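Local structure of putative glucoamylase (Bacteroides uniformis, 4GL3) at residues L259-L264 with L395-F400; C196-I201 with H253-G258; K291-Y296 with G318-V323; I324-A329 with D363-T368. The protein probably hydrolyses glucosidic bonds, as a putative glucoamylase of the six-hairpin clan. All blocks are in the same frame, centred on the assembly; numbering follows the deposited sequence. Where two conformers were deposited one is given.

All four contacts lie in the putative glucoamylase region of a chain that is mainly helix and loop. Contact 2 joins helix 197-205 to the loop before helix 271-288 and closes before contact 1 opens. Contact 1 joins the continuation of that loop to helix 395-401. Their centres are 11 Å apart, and W397 NE1 of contact 1 hydrogen-bonds to Y256 O of contact 2. Contact 3 closes before contact 4 opens, and both lie between the segments of contact 1. Their centres are 10 Å apart, and they meet where T368 receives the backbone N-H of K294. Contact 4 reaches back to contact 2 through H253. Contact 2 lies nearest the centre of the chain and contact 3 farthest out.

Contact 1: L259-L264 with L395-F400; sequences LDPRGL and LIWKLF
D260 and R262 lie against W397, and the acid and base belong to an Asx turn beside helix 395-401. In a protein of the six-hairpin clan, this is a loop packed on a helix.

The stacking is carried by W397. Its indole presents one face to D260, whose carboxylate lies nearly flat over it, the two planes 10° apart. D260 CG is 3.5 Å from W397 CD2. The backbone side of the same residue adds a CH-pi contact, with D260 CA over the five-membered ring. R262 comes across the benzene part of the indole. Its guanidinium is tilted 25° from the ring, and R262 NE is 3.3 Å from W397 CZ3, near the rim of the guanidinium face.

The polar bonds run within 259-264. R262 grips D260 side-on in a salt bridge: NE meets OD1 on its syn side at 3.0 Å, and NH2 reaches OD2 at 2.8 Å. The first of these bonds is nearly straight at 171°. The backbone N of R262 also bonds to D260 OD1, from above the carboxylate plane, and this closes the Asx turn. A bend at chi3 folds the arginine back to its acid. Y419 supplies a second partner for OD2, so both carboxylate oxygens are held. W397 NE1 bonds to Y256 O.

Apolar contacts lie at the margins. P261 CD sits 3.9 Å from W397 CZ2, and a type II turn follows from P261 to L264. One helical turn after W397, the ring of F400 approaches L259 obliquely, its CD2 3.5 Å from L259 N.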
loop_
_atom_site.group_PDB
_atom_site.type_symbol
_atom_site.label_atom_id
_atom_site.label_comp_id
_atom_site.label_asym_id
_atom_site.label_seq_id
_atom_site.Cartn_x
_atom_site.Cartn_y
_atom_site.Cartn_z
ATOM N N LEU A 259 4.712 -2.616 -8.184
ATOM C CA LEU A 259 5.411 -1.777 -9.146
ATOM C C LEU A 259 6.804 -1.434 -8.566
ATOM O O LEU A 259 6.927 -0.732 -7.548
ATOM C CB LEU A 259 4.565 -0.530 -9.407
ATOM C CG LEU A 259 4.940 0.458 -10.469
ATOM C CD1 LEU A 259 4.889 -0.209 -11.830
ATOM C CD2 LEU A 259 3.953 1.637 -10.439
ATOM N N ASP A 260 7.839 -1.982 -9.189
ATOM C CA ASP A 260 9.209 -1.753 -8.785
ATOM C C ASP A 260 9.689 -0.396 -9.328
ATOM O O ASP A 260 9.871 -0.237 -10.536
ATOM C CB ASP A 260 10.095 -2.902 -9.335
ATOM C CG ASP A 260 11.517 -2.919 -8.772
ATOM O OD1 ASP A 260 11.978 -1.938 -8.154
ATOM O OD2 ASP A 260 12.192 -3.956 -8.982
ATOM N N PRO A 261 9.974 0.569 -8.435
ATOM C CA PRO A 261 10.474 1.878 -8.887
ATOM C C PRO A 261 11.928 1.933 -9.288
ATOM O O PRO A 261 12.342 2.960 -9.868
ATOM C CB PRO A 261 10.246 2.781 -7.673
ATOM C CG PRO A 261 10.415 1.869 -6.523
ATOM C CD PRO A 261 9.935 0.488 -6.967
ATOM N N ARG A 262 12.696 0.861 -9.042
ATOM C CA ARG A 262 14.108 0.857 -9.393
ATOM C C ARG A 262 14.305 0.797 -10.925
ATOM O O ARG A 262 13.825 -0.120 -11.597
ATOM C CB ARG A 262 14.816 -0.313 -8.694
ATOM C CG ARG A 262 14.717 -0.237 -7.160
ATOM C CD ARG A 262 15.307 -1.469 -6.485
ATOM N NE ARG A 262 14.602 -2.644 -6.998
ATOM C CZ ARG A 262 15.073 -3.885 -6.980
ATOM N NH1 ARG A 262 16.241 -4.166 -6.432
ATOM N NH2 ARG A 262 14.356 -4.870 -7.485
ATOM N N GLY A 263 14.971 1.806 -11.471
ATOM C CA GLY A 263 15.156 1.959 -12.915
ATOM C C GLY A 263 13.860 2.325 -13.639
ATOM O O GLY A 263 13.832 2.342 -14.869
ATOM N N LEU A 264 12.793 2.622 -12.895
ATOM C CA LEU A 264 11.512 3.024 -13.503
ATOM C C LEU A 264 11.493 4.507 -13.846
ATOM O O LEU A 264 11.762 5.335 -12.993
ATOM C CB LEU A 264 10.363 2.683 -12.562
ATOM C CG LEU A 264 8.936 2.781 -13.148
ATOM C CD1 LEU A 264 8.710 1.668 -14.167
ATOM C CD2 LEU A 264 7.928 2.751 -11.978
ATOM N N LEU A 395 10.936 -10.066 -4.052
ATOM C CA LEU A 395 9.901 -11.062 -4.298
ATOM C C LEU A 395 8.640 -10.512 -4.961
ATOM O O LEU A 395 8.243 -11.022 -6.026
ATOM C CB LEU A 395 9.474 -11.758 -2.991
ATOM C CG LEU A 395 8.402 -12.847 -3.149
ATOM C CD1 LEU A 395 8.943 -14.054 -3.966
ATOM C CD2 LEU A 395 7.917 -13.333 -1.778
ATOM N N ILE A 396 7.990 -9.508 -4.357
ATOM C CA ILE A 396 6.663 -9.094 -4.858
ATOM C C ILE A 396 6.803 -8.259 -6.136
ATOM O O ILE A 396 6.020 -8.400 -7.074
ATOM C CB ILE A 396 5.840 -8.366 -3.771
ATOM C CG1 ILE A 396 5.654 -9.270 -2.536
ATOM C CG2 ILE A 396 4.492 -7.888 -4.315
ATOM C CD1 ILE A 396 5.135 -10.669 -2.795
ATOM N N TRP A 397 7.835 -7.412 -6.169
ATOM C CA TRP A 397 8.239 -6.717 -7.386
ATOM C C TRP A 397 8.447 -7.647 -8.571
ATOM O O TRP A 397 7.923 -7.419 -9.638
ATOM C CB TRP A 397 9.551 -5.981 -7.167
ATOM C CG TRP A 397 9.440 -4.742 -6.346
ATOM C CD1 TRP A 397 8.350 -3.942 -6.190
ATOM C CD2 TRP A 397 10.506 -4.116 -5.612
ATOM N NE1 TRP A 397 8.648 -2.889 -5.363
ATOM C CE2 TRP A 397 9.977 -2.953 -5.021
ATOM C CE3 TRP A 397 11.834 -4.451 -5.371
ATOM C CZ2 TRP A 397 10.750 -2.098 -4.214
ATOM C CZ3 TRP A 397 12.607 -3.599 -4.588
ATOM C CH2 TRP A 397 12.052 -2.437 -4.017
ATOM N N LYS A 398 9.198 -8.710 -8.407
ATOM C CA LYS A 398 9.404 -9.618 -9.548
ATOM C C LYS A 398 8.097 -10.234 -10.039
ATOM O O LYS A 398 7.894 -10.362 -11.233
ATOM C CB LYS A 398 10.407 -10.724 -9.233
ATOM C CG LYS A 398 11.837 -10.229 -9.070
ATOM C CD LYS A 398 12.802 -11.401 -8.779
ATOM C CE LYS A 398 13.859 -11.047 -7.745
ATOM N NZ LYS A 398 14.883 -10.089 -8.251
ATOM N N LEU A 399 7.219 -10.618 -9.124
ATOM C CA LEU A 399 5.964 -11.249 -9.518
ATOM C C LEU A 399 5.094 -10.265 -10.324
ATOM O O LEU A 399 4.651 -10.570 -11.444
ATOM C CB LEU A 399 5.222 -11.767 -8.266
ATOM C CG LEU A 399 5.904 -12.941 -7.576
ATOM C CD1 LEU A 399 5.373 -13.083 -6.169
ATOM C CD2 LEU A 399 5.781 -14.237 -8.393
ATOM N N PHE A 400 4.838 -9.092 -9.741
ATOM C CA PHE A 400 3.942 -8.114 -10.342
ATOM C C PHE A 400 4.487 -7.637 -11.697
ATOM O O PHE A 400 3.747 -7.582 -12.667
ATOM C CB PHE A 400 3.711 -6.941 -9.398
ATOM C CG PHE A 400 2.770 -5.900 -9.934
ATOM C CD1 PHE A 400 1.390 -6.047 -9.769
ATOM C CD2 PHE A 400 3.247 -4.751 -10.558
ATOM C CE1 PHE A 400 0.519 -5.099 -10.253
ATOM C CE2 PHE A 400 2.357 -3.790 -11.032
ATOM C CZ PHE A 400 1.003 -3.978 -10.897
#

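Contact 2: C196-I201 with H253-G258; sequences CHIVYI and HYSYMG
H197 places its ring beside Y256 by setting CG anti to the backbone N (chi1 -161°), while S255 turns OG back beside its own backbone N (chi1 -66°) and toward the start of helix 197-205. These two rotations give two polar links between the helix and the loop 253-258.

At the first link H197 ND1 and Y256 OH are 2.8 Å apart in a hydrogen bond. The hydroxyl meets the imidazole at its edge, near the ring plane, and the two side chains cross at about a right angle. The other imidazole nitrogen, NE2, is bonded to Y216, so the ring is held from two sides and its rotation is fixed.

The second link uses the backbone. I198 N donates to S255 OG at 3.1 Å, with an angle of 158° at the hydrogen. S255 OG is also bonded to E195 O, just ahead of the helix. I198 packs beside this bond, its CB 3.4 Å from S255 OG. S255 CB in turn lies over the centre of the Y256 ring. An alanine at S255 is likely to leave I198 N and E195 O without this shared partner and loosen the loop from the helix start.

Water 1 spans the gap between the links, accepting from H197 N at 3.2 Å and bonding to Y256 OH at 3.3 Å. F129 of helix 124-140 packs on I198 from outside the two segments. The buried polar groups are paired with each other, with water 1 or with E195 and Y216. The chemistry thus fixes the H197 ring by bonds at both nitrogens, while S255 ties I198 N to the backbone of E195.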
loop_
_atom_site.group_PDB
_atom_site.type_symbol
_atom_site.label_atom_id
_atom_site.label_comp_id
_atom_site.label_asym_id
_atom_site.label_seq_id
_atom_site.Cartn_x
_atom_site.Cartn_y
_atom_site.Cartn_z
ATOM N N CYS A 196 -1.818 7.128 -5.407
ATOM C CA CYS A 196 -2.697 6.420 -6.353
ATOM C C CYS A 196 -2.122 6.123 -7.743
ATOM O O CYS A 196 -2.875 5.868 -8.660
ATOM C CB CYS A 196 -3.931 7.291 -6.544
ATOM S SG CYS A 196 -4.787 7.715 -5.036
ATOM N N HIS A 197 -0.811 6.218 -7.928
ATOM C CA HIS A 197 -0.192 6.034 -9.253
ATOM C C HIS A 197 -0.668 4.747 -9.967
ATOM O O HIS A 197 -0.945 4.719 -11.208
ATOM C CB HIS A 197 1.341 6.030 -9.081
ATOM C CG HIS A 197 2.116 6.295 -10.330
ATOM N ND1 HIS A 197 3.486 6.156 -10.377
ATOM C CD2 HIS A 197 1.731 6.708 -11.565
ATOM C CE1 HIS A 197 3.914 6.479 -11.590
ATOM N NE2 HIS A 197 2.873 6.838 -12.323
ATOM N N ILE A 198 -0.787 3.693 -9.166
ATOM C CA ILE A 198 -1.084 2.352 -9.657
ATOM C C ILE A 198 -2.463 2.264 -10.309
ATOM O O ILE A 198 -2.704 1.382 -11.165
ATOM C CB ILE A 198 -0.957 1.282 -8.513
ATOM C CG1 ILE A 198 -0.883 -0.129 -9.065
ATOM C CG2 ILE A 198 -2.129 1.331 -7.544
ATOM C CD1 ILE A 198 0.451 -0.496 -9.596
ATOM N N VAL A 199 -3.377 3.146 -9.909
ATOM C CA VAL A 199 -4.667 3.180 -10.542
ATOM C C VAL A 199 -4.559 3.468 -12.047
ATOM O O VAL A 199 -5.252 2.839 -12.855
ATOM C CB VAL A 199 -5.619 4.221 -9.865
ATOM C CG1 VAL A 199 -7.011 4.150 -10.510
ATOM C CG2 VAL A 199 -5.682 3.959 -8.355
ATOM N N TYR A 200 -3.701 4.420 -12.418
ATOM C CA TYR A 200 -3.500 4.763 -13.831
ATOM C C TYR A 200 -2.731 3.685 -14.569
ATOM O O TYR A 200 -3.062 3.385 -15.721
ATOM C CB TYR A 200 -2.790 6.108 -13.989
ATOM C CG TYR A 200 -3.720 7.272 -13.718
ATOM C CD1 TYR A 200 -3.963 7.726 -12.404
ATOM C CD2 TYR A 200 -4.415 7.892 -14.756
ATOM C CE1 TYR A 200 -4.865 8.766 -12.152
ATOM C CE2 TYR A 200 -5.315 8.933 -14.503
ATOM C CZ TYR A 200 -5.547 9.369 -13.216
ATOM O OH TYR A 200 -6.444 10.433 -12.994
ATOM N N ILE A 201 -1.727 3.087 -13.911
ATOM C CA ILE A 201 -0.969 1.988 -14.532
ATOM C C ILE A 201 -1.889 0.786 -14.818
ATOM O O ILE A 201 -1.853 0.257 -15.908
ATOM C CB ILE A 201 0.226 1.498 -13.655
ATOM C CG1 ILE A 201 1.195 2.621 -13.252
ATOM C CG2 ILE A 201 0.956 0.327 -14.297
ATOM C CD1 ILE A 201 1.551 3.545 -14.323
ATOM N N HIS A 253 4.926 3.942 -0.782
ATOM C CA HIS A 253 4.677 2.558 -0.449
ATOM C C HIS A 253 3.520 1.909 -1.230
ATOM O O HIS A 253 3.683 0.851 -1.763
ATOM C CB HIS A 253 4.392 2.369 1.059
ATOM C CG HIS A 253 5.438 2.939 1.937
ATOM N ND1 HIS A 253 5.152 3.421 3.194
ATOM C CD2 HIS A 253 6.749 3.194 1.710
ATOM C CE1 HIS A 253 6.263 3.924 3.718
ATOM N NE2 HIS A 253 7.250 3.784 2.848
ATOM N N TYR A 254 2.328 2.482 -1.226
ATOM C CA TYR A 254 1.158 1.663 -1.622
ATOM C C TYR A 254 1.133 1.170 -3.094
ATOM O O TYR A 254 0.741 0.043 -3.359
ATOM C CB TYR A 254 -0.176 2.361 -1.289
ATOM C CG TYR A 254 -0.545 2.565 0.156
ATOM C CD1 TYR A 254 0.288 2.182 1.191
ATOM C CD2 TYR A 254 -1.767 3.165 0.486
ATOM C CE1 TYR A 254 -0.060 2.417 2.517
ATOM C CE2 TYR A 254 -2.125 3.392 1.791
ATOM C CZ TYR A 254 -1.272 3.012 2.818
ATOM O OH TYR A 254 -1.611 3.266 4.148
ATOM N N SER A 255 1.500 2.033 -4.028
ATOM C CA SER A 255 1.584 1.691 -5.447
ATOM C C SER A 255 2.877 0.951 -5.804
ATOM O O SER A 255 2.938 0.372 -6.883
ATOM C CB SER A 255 1.468 2.979 -6.338
ATOM O OG SER A 255 0.180 3.602 -6.256
ATOM N N TYR A 256 3.861 0.921 -4.889
ATOM C CA TYR A 256 5.230 0.430 -5.159
ATOM C C TYR A 256 5.555 -0.847 -4.383
ATOM O O TYR A 256 6.709 -1.223 -4.105
ATOM C CB TYR A 256 6.245 1.544 -4.901
ATOM C CG TYR A 256 5.809 2.773 -5.640
ATOM C CD1 TYR A 256 5.882 2.829 -7.039
ATOM C CD2 TYR A 256 5.226 3.845 -4.972
ATOM C CE1 TYR A 256 5.444 3.944 -7.747
ATOM C CE2 TYR A 256 4.766 4.960 -5.665
ATOM C CZ TYR A 256 4.853 4.998 -7.050
ATOM O OH TYR A 256 4.385 6.095 -7.731
HETATM N N MSE A 257 4.497 -1.527 -4.051
HETATM C CA MSE A 257 4.546 -2.845 -3.444
HETATM C C MSE A 257 4.786 -3.889 -4.546
HETATM O O MSE A 257 5.635 -4.773 -4.434
HETATM C CB MSE A 257 3.206 -3.091 -2.746
HETATM C CG MSE A 257 3.382 -3.684 -1.446
HETATM SE SE MSE A 257 3.276 -2.471 0.057
HETATM C CE MSE A 257 2.119 -3.795 0.971
ATOM N N GLY A 258 4.034 -3.750 -5.645
ATOM C CA GLY A 258 4.260 -4.586 -6.855
ATOM C C GLY A 258 5.045 -3.875 -7.961
ATOM O O GLY A 258 5.924 -4.452 -8.613
HETATM O O HOH W 1 1.678 6.458 -5.949
#

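Contact 3: K291-Y296 with G318-V323; sequences KGYKGY and GNDRGV
Y293 and G322 bring the two loops closest, their CA atoms 5.8 Å apart, and G322 has a positive phi of 92° that a side chain would not tolerate well. Y293 lies flat over this glycine. G322 CA stands 3.4 Å from the centroid of the Y293 ring, almost exactly on the ring normal, in a CH-pi contact. A CB on G322 would run into the ring at CE1, so this CH-pi contact depends on the glycine.

D320 is the polar hub. Its CG is anti to the backbone N (chi1 179°), which carries the carboxylate in between the two tyrosines. Y296 OH donates to D320 OD1 at 2.5 Å, on the syn side of that oxygen, with ring and carboxylate nearly coplanar. D320 OD2 instead comes to the edge of Y293, 3.4 Å from CE2. OD2 is also bonded to Y285 of helix 271-288 and accepts from water 2 at 2.9 Å. The same water accepts from K291 N and so links the two loops again.

This is loop-to-loop packing toward the edge of the protein, between the loop after helix 271-288 and the loop leading to helix 326-331. Neither segment has regular helix or strand, and side chains of one loop meet both side chains and backbone of the other.

K291 slides past D320 in the opposite direction. The chain of K291 bends at chi3, and NZ reaches D320 O at 2.8 Å, in line with the carbonyl at 177°. Y293 CB rests over one face of the Y296 ring, offset toward its rim. Farther along 318-323, R321 NE donates to N319 OD1 at 2.7 Å.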
loop_
_atom_site.group_PDB
_atom_site.type_symbol
_atom_site.label_atom_id
_atom_site.label_comp_id
_atom_site.label_asym_id
_atom_site.label_seq_id
_atom_site.Cartn_x
_atom_site.Cartn_y
_atom_site.Cartn_z
ATOM N N LYS A 291 9.759 21.866 15.255
ATOM C CA LYS A 291 8.771 22.128 16.321
ATOM C C LYS A 291 9.242 21.697 17.711
ATOM O O LYS A 291 8.556 21.944 18.714
ATOM C CB LYS A 291 7.440 21.472 15.986
ATOM C CG LYS A 291 6.803 22.093 14.750
ATOM C CD LYS A 291 5.448 21.499 14.409
ATOM C CE LYS A 291 4.367 21.989 15.349
ATOM N NZ LYS A 291 3.050 21.440 14.932
ATOM N N GLY A 292 10.414 21.065 17.769
ATOM C CA GLY A 292 11.045 20.673 19.025
ATOM C C GLY A 292 10.368 19.521 19.755
ATOM O O GLY A 292 10.344 19.504 20.965
ATOM N N TYR A 293 9.794 18.556 19.042
ATOM C CA TYR A 293 9.182 17.420 19.717
ATOM C C TYR A 293 10.224 16.545 20.404
ATOM O O TYR A 293 11.387 16.544 20.007
ATOM C CB TYR A 293 8.383 16.610 18.738
ATOM C CG TYR A 293 7.113 17.306 18.310
ATOM C CD1 TYR A 293 6.122 17.612 19.239
ATOM C CD2 TYR A 293 6.906 17.668 16.996
ATOM C CE1 TYR A 293 4.954 18.248 18.861
ATOM C CE2 TYR A 293 5.733 18.287 16.608
ATOM C CZ TYR A 293 4.769 18.584 17.552
ATOM O OH TYR A 293 3.594 19.170 17.176
ATOM N N LYS A 294 9.813 15.818 21.445
ATOM C CA LYS A 294 10.724 14.915 22.152
ATOM C C LYS A 294 11.110 13.682 21.309
ATOM O O LYS A 294 10.248 13.027 20.710
ATOM C CB LYS A 294 10.097 14.476 23.475
ATOM C CG LYS A 294 10.976 13.574 24.322
ATOM C CD LYS A 294 10.503 13.575 25.764
ATOM C CE LYS A 294 11.015 12.348 26.506
ATOM N NZ LYS A 294 11.093 12.607 27.970
ATOM N N GLY A 295 12.412 13.400 21.239
ATOM C CA GLY A 295 12.934 12.173 20.604
ATOM C C GLY A 295 13.080 12.120 19.087
ATOM O O GLY A 295 13.618 11.177 18.574
ATOM N N TYR A 296 12.603 13.118 18.358
ATOM C CA TYR A 296 12.740 13.138 16.897
ATOM C C TYR A 296 14.223 13.150 16.540
ATOM O O TYR A 296 14.990 13.925 17.112
ATOM C CB TYR A 296 12.111 14.405 16.308
ATOM C CG TYR A 296 10.626 14.377 16.044
ATOM C CD1 TYR A 296 9.752 13.637 16.819
ATOM C CD2 TYR A 296 10.097 15.178 15.063
ATOM C CE1 TYR A 296 8.369 13.641 16.544
ATOM C CE2 TYR A 296 8.730 15.210 14.793
ATOM C CZ TYR A 296 7.867 14.444 15.538
ATOM O OH TYR A 296 6.519 14.510 15.253
ATOM N N GLY A 318 4.492 18.898 6.626
ATOM C CA GLY A 318 3.538 20.027 6.651
ATOM C C GLY A 318 2.331 19.838 7.572
ATOM O O GLY A 318 1.432 20.667 7.578
ATOM N N ASN A 319 2.319 18.748 8.348
ATOM C CA ASN A 319 1.264 18.436 9.313
ATOM C C ASN A 319 1.870 17.532 10.392
ATOM O O ASN A 319 1.582 16.311 10.474
ATOM C CB ASN A 319 0.102 17.733 8.630
ATOM C CG ASN A 319 -1.016 17.357 9.594
ATOM O OD1 ASN A 319 -1.242 18.033 10.579
ATOM N ND2 ASN A 319 -1.711 16.265 9.304
ATOM N N ASP A 320 2.739 18.141 11.180
ATOM C CA ASP A 320 3.537 17.453 12.168
ATOM C C ASP A 320 2.904 17.725 13.520
ATOM O O ASP A 320 2.915 18.853 13.969
ATOM C CB ASP A 320 4.956 17.986 12.124
ATOM C CG ASP A 320 5.873 17.334 13.157
ATOM O OD1 ASP A 320 5.574 16.239 13.683
ATOM O OD2 ASP A 320 6.919 17.942 13.437
ATOM N N ARG A 321 2.370 16.674 14.147
ATOM C CA ARG A 321 1.610 16.773 15.396
ATOM C C ARG A 321 2.300 16.058 16.552
ATOM O O ARG A 321 1.685 15.817 17.594
ATOM C CB ARG A 321 0.220 16.164 15.195
ATOM C CG ARG A 321 -0.431 16.525 13.866
ATOM C CD ARG A 321 -1.941 16.465 13.906
ATOM N NE ARG A 321 -2.491 17.325 12.868
ATOM C CZ ARG A 321 -3.778 17.603 12.720
ATOM N NH1 ARG A 321 -4.669 17.102 13.554
ATOM N NH2 ARG A 321 -4.171 18.359 11.715
ATOM N N GLY A 322 3.568 15.684 16.355
ATOM C CA GLY A 322 4.385 15.009 17.400
ATOM C C GLY A 322 4.339 13.481 17.360
ATOM O O GLY A 322 4.894 12.834 18.244
ATOM N N VAL A 323 3.679 12.930 16.335
ATOM C CA VAL A 323 3.397 11.501 16.179
ATOM C C VAL A 323 4.386 10.921 15.149
ATOM O O VAL A 323 4.464 11.385 14.016
ATOM C CB VAL A 323 1.930 11.271 15.712
ATOM C CG1 VAL A 323 1.629 9.783 15.453
ATOM C CG2 VAL A 323 0.939 11.887 16.725
HETATM O O HOH W 2 9.379 18.963 14.637
#

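Contact 4: I324-A329 with D363-T368; sequences ITPTAA and DAFNLT
I324 and F365 pair through their backbones as a single antiparallel bridge of the hydrogen-bonded kind. I324 N donates to F365 O at 2.9 Å, and F365 N returns the bond to I324 O at 3.0 Å. A364 CA adds a weaker CA-H...O contact to I324 O.

The apolar contacts centre on the F365 ring. Its chi1 of 63° puts CG between the backbone N and carbonyl carbon, and the ring then runs alongside I324, pointing the same way. I324 CB lies over one ring face in a CH-pi contact, and I324 CG2 is 3.6 Å from F365 CZ. P326 CG comes to the ring edge, 4.3 Å from CE1. With an alanine here, I324 CB and CG2 would probably lose the ring they pack on, and a gap would open between I324 and P326.

Water 3 donates to D363 O at 2.8 Å and accepts from T327 N at 2.9 Å, joining the first turn of the helix to the loop. T325 CG2 packs on D363 O, while T325 OG1 is bonded to S306.

Strand 365-366 pairs with 371-372 in a small antiparallel sheet, and the arrangement is that of an isolated beta bridge leading straight into helix 326-331.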
loop_
_atom_site.group_PDB
_atom_site.type_symbol
_atom_site.label_atom_id
_atom_site.label_comp_id
_atom_site.label_asym_id
_atom_site.label_seq_id
_atom_site.Cartn_x
_atom_site.Cartn_y
_atom_site.Cartn_z
ATOM N N ILE A 324 5.189 9.959 15.595
ATOM C CA ILE A 324 6.039 9.139 14.725
ATOM C C ILE A 324 5.299 7.813 14.481
ATOM O O ILE A 324 4.687 7.230 15.391
ATOM C CB ILE A 324 7.449 8.929 15.365
ATOM C CG1 ILE A 324 8.198 10.266 15.478
ATOM C CG2 ILE A 324 8.289 7.896 14.573
ATOM C CD1 ILE A 324 8.766 10.884 14.204
ATOM N N THR A 325 5.313 7.360 13.238
ATOM C CA THR A 325 4.533 6.248 12.823
ATOM C C THR A 325 5.491 5.191 12.179
ATOM O O THR A 325 6.072 5.441 11.099
ATOM C CB THR A 325 3.504 6.700 11.765
ATOM O OG1 THR A 325 2.620 7.703 12.297
ATOM C CG2 THR A 325 2.764 5.514 11.233
ATOM N N PRO A 326 5.666 4.016 12.839
ATOM C CA PRO A 326 6.683 3.061 12.398
ATOM C C PRO A 326 6.618 2.627 10.946
ATOM O O PRO A 326 7.679 2.420 10.352
ATOM C CB PRO A 326 6.461 1.866 13.336
ATOM C CG PRO A 326 6.093 2.528 14.629
ATOM C CD PRO A 326 5.162 3.652 14.182
ATOM N N THR A 327 5.416 2.505 10.364
ATOM C CA THR A 327 5.334 2.105 8.978
ATOM C C THR A 327 6.041 3.056 8.016
ATOM O O THR A 327 6.451 2.604 6.961
ATOM C CB THR A 327 3.897 1.831 8.510
ATOM O OG1 THR A 327 3.935 1.129 7.256
ATOM C CG2 THR A 327 3.088 3.140 8.346
ATOM N N ALA A 328 6.218 4.336 8.385
ATOM C CA ALA A 328 6.937 5.328 7.548
ATOM C C ALA A 328 8.380 4.869 7.281
ATOM O O ALA A 328 8.729 4.555 6.131
ATOM C CB ALA A 328 6.920 6.745 8.179
ATOM N N ALA A 329 9.202 4.812 8.325
ATOM C CA ALA A 329 10.606 4.412 8.161
ATOM C C ALA A 329 10.733 2.950 7.699
ATOM O O ALA A 329 11.525 2.637 6.809
ATOM C CB ALA A 329 11.409 4.629 9.450
ATOM N N ASP A 363 0.671 1.096 16.005
ATOM C CA ASP A 363 0.520 1.969 14.852
ATOM C C ASP A 363 1.356 3.234 14.850
ATOM O O ASP A 363 1.773 3.682 13.780
ATOM C CB ASP A 363 -0.922 2.386 14.703
ATOM C CG ASP A 363 -1.215 2.922 13.321
ATOM O OD1 ASP A 363 -0.858 2.238 12.312
ATOM O OD2 ASP A 363 -1.848 3.994 13.246
ATOM N N ALA A 364 1.544 3.821 16.026
ATOM C CA ALA A 364 2.150 5.139 16.159
ATOM C C ALA A 364 2.421 5.432 17.622
ATOM O O ALA A 364 1.894 4.761 18.537
ATOM C CB ALA A 364 1.247 6.237 15.554
ATOM N N PHE A 365 3.228 6.453 17.837
ATOM C CA PHE A 365 3.547 6.924 19.178
ATOM C C PHE A 365 3.917 8.398 19.165
ATOM O O PHE A 365 4.292 8.972 18.128
ATOM C CB PHE A 365 4.683 6.100 19.863
ATOM C CG PHE A 365 6.017 6.193 19.156
ATOM C CD1 PHE A 365 6.310 5.369 18.064
ATOM C CD2 PHE A 365 6.976 7.117 19.566
ATOM C CE1 PHE A 365 7.537 5.461 17.420
ATOM C CE2 PHE A 365 8.173 7.227 18.900
ATOM C CZ PHE A 365 8.455 6.412 17.819
ATOM N N ASN A 366 3.787 9.000 20.337
ATOM C CA ASN A 366 4.121 10.408 20.571
ATOM C C ASN A 366 4.886 10.505 21.876
ATOM O O ASN A 366 4.285 10.489 22.959
ATOM C CB ASN A 366 2.850 11.253 20.632
ATOM C CG ASN A 366 3.128 12.743 20.826
ATOM O OD1 ASN A 366 4.091 13.145 21.504
ATOM N ND2 ASN A 366 2.277 13.576 20.225
ATOM N N LEU A 367 6.213 10.581 21.805
ATOM C CA LEU A 367 7.022 10.623 23.028
ATOM C C LEU A 367 6.806 11.916 23.831
ATOM O O LEU A 367 6.946 11.899 25.055
ATOM C CB LEU A 367 8.511 10.420 22.709
ATOM C CG LEU A 367 8.904 9.048 22.163
ATOM C CD1 LEU A 367 10.420 8.948 22.045
ATOM C CD2 LEU A 367 8.351 7.931 23.037
ATOM N N THR A 368 6.450 13.022 23.161
ATOM C CA THR A 368 6.188 14.289 23.860
ATOM C C THR A 368 4.976 14.139 24.774
ATOM O O THR A 368 5.013 14.638 25.877
ATOM C CB THR A 368 5.946 15.501 22.906
ATOM O OG1 THR A 368 6.978 15.558 21.907
ATOM C CG2 THR A 368 5.926 16.835 23.696
HETATM O O HOH W 3 2.936 2.082 11.774
#